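Local structure of Blr6230 protein (Bradyrhizobium diazoefficiens USDA 110, 5NGG) at residues A[167-172]-A[183-187]; A[103-107]-A[144-148]. The protein probably hydrolyses beta-lactam antibiotics with a pair of active-site zinc ions, as a subclass B3 metallo-beta-lactamase. One frame throughout, in Å; residues are numbered along the deposited sequence. Where two conformers were deposited one is given.

Contact 1 of 2, residues A[167-172]-A[183-187]. With ZN (zinc ion), chain E.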
ATOM      1  N   THR A 167     -19.987  -0.219  -1.206  1.00 15.05           N
ATOM      2  CA  THR A 167     -18.687  -0.872  -1.090  1.00 13.59           C
ATOM      3  C   THR A 167     -18.141  -0.771   0.330  1.00 13.10           C
ATOM      4  O   THR A 167     -18.087   0.302   0.896  1.00 14.45           O
ATOM      5  CB  THR A 167     -17.717  -0.238  -2.099  1.00 15.51           C
ATOM      6  OG1 THR A 167     -18.214  -0.461  -3.424  1.00 15.73           O
ATOM      7  CG2 THR A 167     -16.339  -0.829  -2.011  1.00 16.94           C
ATOM      8  N   THR A 168     -17.756  -1.909   0.887  1.00 12.21           N
ATOM      9  CA  THR A 168     -17.177  -1.975   2.232  1.00 12.47           C
ATOM     10  C   THR A 168     -15.805  -2.658   2.207  1.00 12.17           C
ATOM     11  O   THR A 168     -15.623  -3.734   1.601  1.00 13.97           O
ATOM     12  CB  THR A 168     -18.117  -2.747   3.164  1.00 14.81           C
ATOM     13  OG1 THR A 168     -19.351  -2.039   3.257  1.00 16.48           O
ATOM     14  CG2 THR A 168     -17.536  -2.898   4.573  1.00 16.35           C
ATOM     15  N   LEU A 169     -14.848  -2.056   2.919  1.00 10.86           N
ATOM     16  CA  LEU A 169     -13.538  -2.661   3.127  1.00  9.85           C
ATOM     17  C   LEU A 169     -13.354  -2.933   4.611  1.00 10.78           C
ATOM     18  O   LEU A 169     -13.854  -2.167   5.463  1.00 13.41           O
ATOM     19  CB  LEU A 169     -12.399  -1.772   2.621  1.00 10.59           C
ATOM     20  CG  LEU A 169     -12.422  -1.485   1.112  1.00 10.25           C
ATOM     21  CD1 LEU A 169     -13.094  -0.146   0.791  1.00 12.03           C
ATOM     22  CD2 LEU A 169     -11.034  -1.530   0.528  1.00 10.59           C
ATOM     23  N   THR A 170     -12.618  -4.004   4.919  1.00 10.23           N
ATOM     24  CA  THR A 170     -12.299  -4.387   6.287  1.00 10.85           C
ATOM     25  C   THR A 170     -10.797  -4.199   6.520  1.00 10.28           C
ATOM     26  O   THR A 170      -9.966  -4.673   5.735  1.00  9.45           O
ATOM     27  CB  THR A 170     -12.692  -5.845   6.555  1.00 13.55           C
ATOM     28  OG1 THR A 170     -14.095  -5.988   6.333  1.00 15.41           O
ATOM     29  CG2 THR A 170     -12.378  -6.258   7.988  1.00 14.74           C
ATOM     30  N   ALA A 171     -10.452  -3.490   7.596  1.00  9.08           N
ATOM     31  CA  ALA A 171      -9.065  -3.279   8.003  1.00  9.11           C
ATOM     32  C   ALA A 171      -8.502  -4.507   8.681  1.00  9.18           C
ATOM     33  O   ALA A 171      -9.129  -5.062   9.594  1.00 11.25           O
ATOM     34  CB  ALA A 171      -8.983  -2.083   8.941  1.00  9.74           C
ATOM     35  N   HIS A 172      -7.278  -4.863   8.311  1.00  9.29           N
ATOM     36  CA  HIS A 172      -6.498  -5.855   9.044  1.00  9.72           C
ATOM     37  C   HIS A 172      -5.186  -5.246   9.502  1.00 10.00           C
ATOM     38  O   HIS A 172      -4.461  -4.662   8.703  1.00 10.73           O
ATOM     39  CB  HIS A 172      -6.198  -7.064   8.176  1.00 10.00           C
ATOM     40  CG  HIS A 172      -7.402  -7.836   7.789  1.00 10.95           C
ATOM     41  ND1 HIS A 172      -7.935  -8.832   8.570  1.00 12.27           N
ATOM     42  CD2 HIS A 172      -8.199  -7.726   6.710  1.00 12.28           C
ATOM     43  CE1 HIS A 172      -9.002  -9.329   7.972  1.00 13.77           C
ATOM     44  NE2 HIS A 172      -9.178  -8.677   6.836  1.00 14.57           N
ATOM     45  N   SER A 183      -3.689  -3.726   6.022  1.00  7.73           N
ATOM     46  CA  SER A 183      -4.095  -4.428   4.812  1.00  7.55           C
ATOM     47  C   SER A 183      -5.614  -4.413   4.721  1.00  7.99           C
ATOM     48  O   SER A 183      -6.300  -4.674   5.697  1.00 11.07           O
ATOM     49  CB  SER A 183      -3.574  -5.864   4.834  1.00  8.57           C
ATOM     50  OG  SER A 183      -2.142  -5.884   4.844  1.00  9.00           O
ATOM     51  N   TRP A 184      -6.139  -4.070   3.548  1.00  7.28           N
ATOM     52  CA  TRP A 184      -7.574  -3.834   3.395  1.00  7.66           C
ATOM     53  C   TRP A 184      -8.230  -4.937   2.557  1.00  7.95           C
ATOM     54  O   TRP A 184      -7.789  -5.208   1.445  1.00  8.31           O
ATOM     55  CB  TRP A 184      -7.778  -2.493   2.695  1.00  8.01           C
ATOM     56  CG  TRP A 184      -7.381  -1.294   3.493  1.00  8.14           C
ATOM     57  CD1 TRP A 184      -6.204  -0.601   3.440  1.00  8.58           C
ATOM     58  CD2 TRP A 184      -8.170  -0.663   4.492  1.00  8.80           C
ATOM     59  NE1 TRP A 184      -6.227   0.431   4.322  1.00  9.09           N
ATOM     60  CE2 TRP A 184      -7.428   0.429   4.982  1.00  8.51           C
ATOM     61  CE3 TRP A 184      -9.451  -0.894   5.009  1.00  9.36           C
ATOM     62  CZ2 TRP A 184      -7.939   1.302   5.950  1.00  9.84           C
ATOM     63  CZ3 TRP A 184      -9.933  -0.059   5.966  1.00 10.56           C
ATOM     64  CH2 TRP A 184      -9.194   1.045   6.419  1.00 10.37           C
ATOM     65  N   GLU A 185      -9.275  -5.552   3.107  1.00  8.59           N
ATOM     66  CA  GLU A 185      -9.977  -6.640   2.430  1.00  9.02           C
ATOM     67  C   GLU A 185     -11.312  -6.161   1.865  1.00  8.80           C
ATOM     68  O   GLU A 185     -12.053  -5.423   2.514  1.00 10.00           O
ATOM     69  CB  GLU A 185     -10.216  -7.769   3.420  1.00  9.73           C
ATOM     70  CG  GLU A 185     -10.910  -8.981   2.838  1.00 13.71           C
ATOM     71  CD  GLU A 185     -11.121 -10.096   3.849  1.00 17.19           C
ATOM     72  OE1 GLU A 185     -10.812  -9.919   5.064  1.00 24.69           O
ATOM     73  OE2 GLU A 185     -11.639 -11.156   3.407  1.00 20.48           O
ATOM     74  N   MET A 186     -11.631  -6.602   0.653  1.00  8.59           N
ATOM     75  CA  MET A 186     -12.958  -6.324   0.074  0.70 10.19           C
ATOM     76  C   MET A 186     -13.350  -7.411  -0.892  1.00  9.37           C
ATOM     77  O   MET A 186     -12.513  -8.137  -1.408  1.00 11.45           O
ATOM     78  CB  MET A 186     -13.055  -4.963  -0.607  0.70 10.58           C
ATOM     79  CG  MET A 186     -12.191  -4.800  -1.840  0.70 10.57           C
ATOM     80  SD  MET A 186     -12.478  -3.235  -2.707  0.70 10.95           S
ATOM     81  CE  MET A 186     -14.006  -3.612  -3.557  0.70 11.23           C
ATOM     82  N   THR A 187     -14.657  -7.527  -1.097  1.00 10.00           N
ATOM     83  CA  THR A 187     -15.203  -8.503  -2.013  1.00  9.48           C
ATOM     84  C   THR A 187     -15.496  -7.834  -3.364  1.00 10.20           C
ATOM     85  O   THR A 187     -16.041  -6.713  -3.434  1.00 11.13           O
ATOM     86  CB  THR A 187     -16.526  -9.047  -1.461  1.00 11.59           C
ATOM     87  OG1 THR A 187     -16.282  -9.538  -0.147  1.00 13.24           O
ATOM     88  CG2 THR A 187     -17.114 -10.148  -2.332  1.00 11.88           C
TER
HETATM   89 ZN    ZN E 303      -7.336  -9.677  10.330  1.00 12.96          ZN
HETATM   90  O   HOH W   1     -16.571  -5.941   0.365  1.00 17.17           O
HETATM   91  O   HOH W   2     -15.000  -6.079   3.681  1.00 20.43           O
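The six-membered ring of Trp184 lies with one face over the methyl of Ala171, a CH-pi contact in which Ala171 CB stands 4.2 Å from the ring centroid. Leu169 crosses the indole at about a right angle, its CB 3.9 Å from Trp184 CE3, and its CG lies against Met186 CB, the two side chains side by side and pointing the same way. This apolar face of the antiparallel hairpin, formed by strands 167-173 and 182-190, packs on Ile60 and Met69 of the other sheet, in keeping with the alpha-beta/beta-alpha sandwich of metallo-beta-lactamases; the indole NE1 bonds to the carbonyl of Asn99. Thr170 pairs with Glu185 through two backbone hydrogen bonds, and His172 with Ser183 through two more. The face with Thr170, His172, Ser183 and Glu185 carries the polar chemistry. Glu185 runs out straight, with CG anti to its backbone N (chi1 -179°), and OE1 accepts a hydrogen bond from His172 NE2, 2.7 Å away. The donor meets the anti side of the carboxylate, whose plane is turned 32° from the imidazole. His172 ND1 binds a zinc ion at 2.0 Å, together with Glu158 and Lys229. Gripped at both nitrogens, the ring is fixed in rotation, and the carboxylate probably makes it a more electron-rich zinc ligand.

Contact 2 of 2, residues A[103-107]-A[144-148]. With ZN (zinc ion), chain C; ZN (zinc ion), chain D.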
ATOM      1  N   HIS A 103       4.466   5.858   4.551  1.00  6.74           N
ATOM      2  CA  HIS A 103       5.752   6.272   3.989  1.00  6.40           C
ATOM      3  C   HIS A 103       5.512   7.158   2.780  1.00  5.91           C
ATOM      4  O   HIS A 103       4.487   7.020   2.104  1.00  6.24           O
ATOM      5  CB  HIS A 103       6.597   5.070   3.554  1.00  6.79           C
ATOM      6  CG  HIS A 103       7.096   4.233   4.673  1.00  7.26           C
ATOM      7  ND1 HIS A 103       7.471   2.930   4.480  1.00  7.26           N
ATOM      8  CD2 HIS A 103       7.316   4.515   5.981  1.00  8.33           C
ATOM      9  CE1 HIS A 103       7.910   2.437   5.623  1.00  7.72           C
ATOM     10  NE2 HIS A 103       7.825   3.377   6.551  1.00  8.21           N
ATOM     11  N   LEU A 104       6.460   8.058   2.521  1.00  6.58           N
ATOM     12  CA  LEU A 104       6.282   9.109   1.502  1.00  6.44           C
ATOM     13  C   LEU A 104       5.956   8.609   0.102  1.00  6.10           C
ATOM     14  O   LEU A 104       5.338   9.330  -0.652  1.00  6.68           O
ATOM     15  CB  LEU A 104       7.490  10.032   1.424  1.00  7.51           C
ATOM     16  CG  LEU A 104       8.708   9.607   0.618  1.00  8.34           C
ATOM     17  CD1 LEU A 104       9.621  10.807   0.359  1.00  9.84           C
ATOM     18  CD2 LEU A 104       9.459   8.494   1.307  1.00  9.52           C
ATOM     19  N   ASP A 105       6.386   7.389  -0.251  1.00  6.12           N
ATOM     20  CA  ASP A 105       6.085   6.844  -1.561  1.00  5.94           C
ATOM     21  C   ASP A 105       4.632   6.413  -1.719  1.00  6.30           C
ATOM     22  O   ASP A 105       4.206   6.104  -2.842  1.00  7.10           O
ATOM     23  CB  ASP A 105       7.070   5.727  -1.955  1.00  6.42           C
ATOM     24  CG  ASP A 105       7.201   4.582  -0.960  1.00  6.55           C
ATOM     25  OD1 ASP A 105       7.208   4.828   0.278  1.00  7.57           O
ATOM     26  OD2 ASP A 105       7.328   3.433  -1.480  1.00  7.48           O
ATOM     27  N   HIS A 106       3.869   6.427  -0.620  1.00  5.76           N
ATOM     28  CA  HIS A 106       2.436   6.118  -0.645  1.00  5.80           C
ATOM     29  C   HIS A 106       1.557   7.264  -0.146  1.00  5.98           C
ATOM     30  O   HIS A 106       0.351   7.250  -0.376  1.00  8.15           O
ATOM     31  CB  HIS A 106       2.155   4.852   0.155  1.00  5.93           C
ATOM     32  CG  HIS A 106       3.070   3.728  -0.235  1.00  5.82           C
ATOM     33  ND1 HIS A 106       3.007   3.128  -1.474  1.00  5.96           N
ATOM     34  CD2 HIS A 106       4.163   3.221   0.368  1.00  6.40           C
ATOM     35  CE1 HIS A 106       4.011   2.279  -1.597  1.00  6.25           C
ATOM     36  NE2 HIS A 106       4.728   2.304  -0.481  1.00  6.87           N
ATOM     37  N   THR A 107       2.144   8.249   0.531  1.00  6.40           N
ATOM     38  CA  THR A 107       1.380   9.333   1.167  1.00  7.01           C
ATOM     39  C   THR A 107       1.612  10.694   0.547  1.00  6.94           C
ATOM     40  O   THR A 107       1.040  11.686   0.998  1.00  7.46           O
ATOM     41  CB  THR A 107       1.795   9.467   2.636  1.00  7.70           C
ATOM     42  OG1 THR A 107       3.182   9.817   2.634  1.00  7.87           O
ATOM     43  CG2 THR A 107       1.598   8.197   3.437  1.00  8.99           C
ATOM     44  N   ASP A 144      14.637  13.986   3.167  0.60 12.49           N
ATOM     45  CA  ASP A 144      14.324  13.330   1.905  0.60 12.44           C
ATOM     46  C   ASP A 144      13.306  12.178   2.070  0.60 11.70           C
ATOM     47  O   ASP A 144      12.876  11.593   1.071  0.60 11.10           O
ATOM     48  CB  ASP A 144      15.607  12.932   1.176  0.60 13.11           C
ATOM     49  CG  ASP A 144      16.402  14.153   0.721  0.60 14.28           C
ATOM     50  OD1 ASP A 144      15.966  14.846  -0.221  0.60 16.28           O
ATOM     51  OD2 ASP A 144      17.461  14.428   1.319  0.60 14.62           O
ATOM     52  N   LEU A 145      12.918  11.874   3.317  1.00  9.71           N
ATOM     53  CA  LEU A 145      11.826  10.931   3.578  1.00 10.54           C
ATOM     54  C   LEU A 145      10.570  11.621   4.129  1.00  9.54           C
ATOM     55  O   LEU A 145       9.574  10.970   4.457  1.00 10.53           O
ATOM     56  CB  LEU A 145      12.318   9.830   4.514  1.00 11.54           C
ATOM     57  CG  LEU A 145      13.521   9.002   4.030  1.00 12.64           C
ATOM     58  CD1 LEU A 145      13.955   8.039   5.111  1.00 13.87           C
ATOM     59  CD2 LEU A 145      13.183   8.244   2.743  1.00 13.77           C
ATOM     60  N   ALA A 146      10.596  12.946   4.194  1.00  9.75           N
ATOM     61  CA  ALA A 146       9.442  13.702   4.644  1.00  9.81           C
ATOM     62  C   ALA A 146       8.380  13.806   3.557  1.00  9.18           C
ATOM     63  O   ALA A 146       8.630  13.609   2.372  1.00 10.72           O
ATOM     64  CB  ALA A 146       9.890  15.088   5.082  1.00 12.42           C
ATOM     65  N   PHE A 147       7.167  14.120   3.991  1.00  8.52           N
ATOM     66  CA  PHE A 147       6.045  14.344   3.065  1.00  7.91           C
ATOM     67  C   PHE A 147       5.087  15.359   3.657  1.00  7.93           C
ATOM     68  O   PHE A 147       5.148  15.614   4.853  1.00  8.29           O
ATOM     69  CB  PHE A 147       5.337  13.025   2.729  1.00  8.33           C
ATOM     70  CG  PHE A 147       4.789  12.296   3.917  1.00  7.51           C
ATOM     71  CD1 PHE A 147       3.487  12.528   4.382  1.00  7.77           C
ATOM     72  CD2 PHE A 147       5.561  11.338   4.567  1.00  7.74           C
ATOM     73  CE1 PHE A 147       2.991  11.835   5.465  1.00  8.15           C
ATOM     74  CE2 PHE A 147       5.064  10.626   5.641  1.00  8.92           C
ATOM     75  CZ  PHE A 147       3.766  10.877   6.097  1.00  9.22           C
ATOM     76  N   PRO A 148       4.175  15.908   2.853  1.00  8.08           N
ATOM     77  CA  PRO A 148       3.262  16.926   3.421  1.00  8.05           C
ATOM     78  C   PRO A 148       2.308  16.320   4.447  1.00  7.81           C
ATOM     79  O   PRO A 148       1.598  15.371   4.158  1.00  8.22           O
ATOM     80  CB  PRO A 148       2.529  17.469   2.189  1.00  8.86           C
ATOM     81  CG  PRO A 148       3.449  17.188   1.044  1.00  9.59           C
ATOM     82  CD  PRO A 148       4.060  15.853   1.384  1.00  9.11           C
TER
HETATM   83 ZN    ZN C 301       6.680   1.662  -0.499  1.00  7.31          ZN
HETATM   84 ZN    ZN D 302       6.993   1.692   2.891  1.00  7.71          ZN
HETATM   85  O   HOH W   3       8.327   8.501   4.684  1.00  8.77           O
HETATM   86  O   HOH W   4       7.595   2.277   1.240  1.00  7.07           O
HETATM   87  O   HOH W   5       0.640  14.387   1.717  1.00  8.79           O
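Leu104, the residue between His103 and Asp105 in the HxHxDH zinc-binding motif of the metallo-beta-lactamase superfamily, packs against the backbone carbonyls of residues 144-146. Its CB and both methyls meet the loop: CD1 lies 3.4 Å from Asp144 O and near Ala146 O, while CD2 touches Leu145 CD2. The tight part continues at Phe147, whose ring lies under the Thr107 hydroxyl, with OG1 3.1 Å above the ring plane and over its centre. Thr107 CB also sits over this face in a CH-pi contact. With chi1 at 62°, OG1 falls between the backbone N and the carbonyl carbon, from where it donates a weak hydrogen bond to His103 O rather than to the ring. The looser polar margins are bridged by water instead: one joins Leu104 N to Leu145 O, and another joins Thr107 O to Pro148 O beside the exposed proline. On its metal-binding side the short helix 104-107 presents Asp105 and His106 to one zinc ion, which His242 also binds, and His103, just before it, to a second, shared with His101 and His177. A water bridges the two metals, 2.1 Å from the zinc of Asp105 and 1.9 Å from that of His103, and donates a hydrogen bond to Asp105 OD1.

Overall arrangement
Contacts 1 and 2 lie on opposite sides of the chain's centre, with centres 24 Å apart and nearest atoms about 10 Å apart, so neither touches the other. Contact 2 belongs directly to the dinuclear active site: its segment 103-107 supplies three of the six protein ligands, and segment 144-148 packs behind it. Contact 1 lies in the five-stranded sheet and holds a separate zinc through His172; its Ser183 side chain is about 12 Å from another bound zinc ion. The chain links the two regions: His177, in the loop between strands 167-173 and 182-190, is a ligand of the zinc bound by His103.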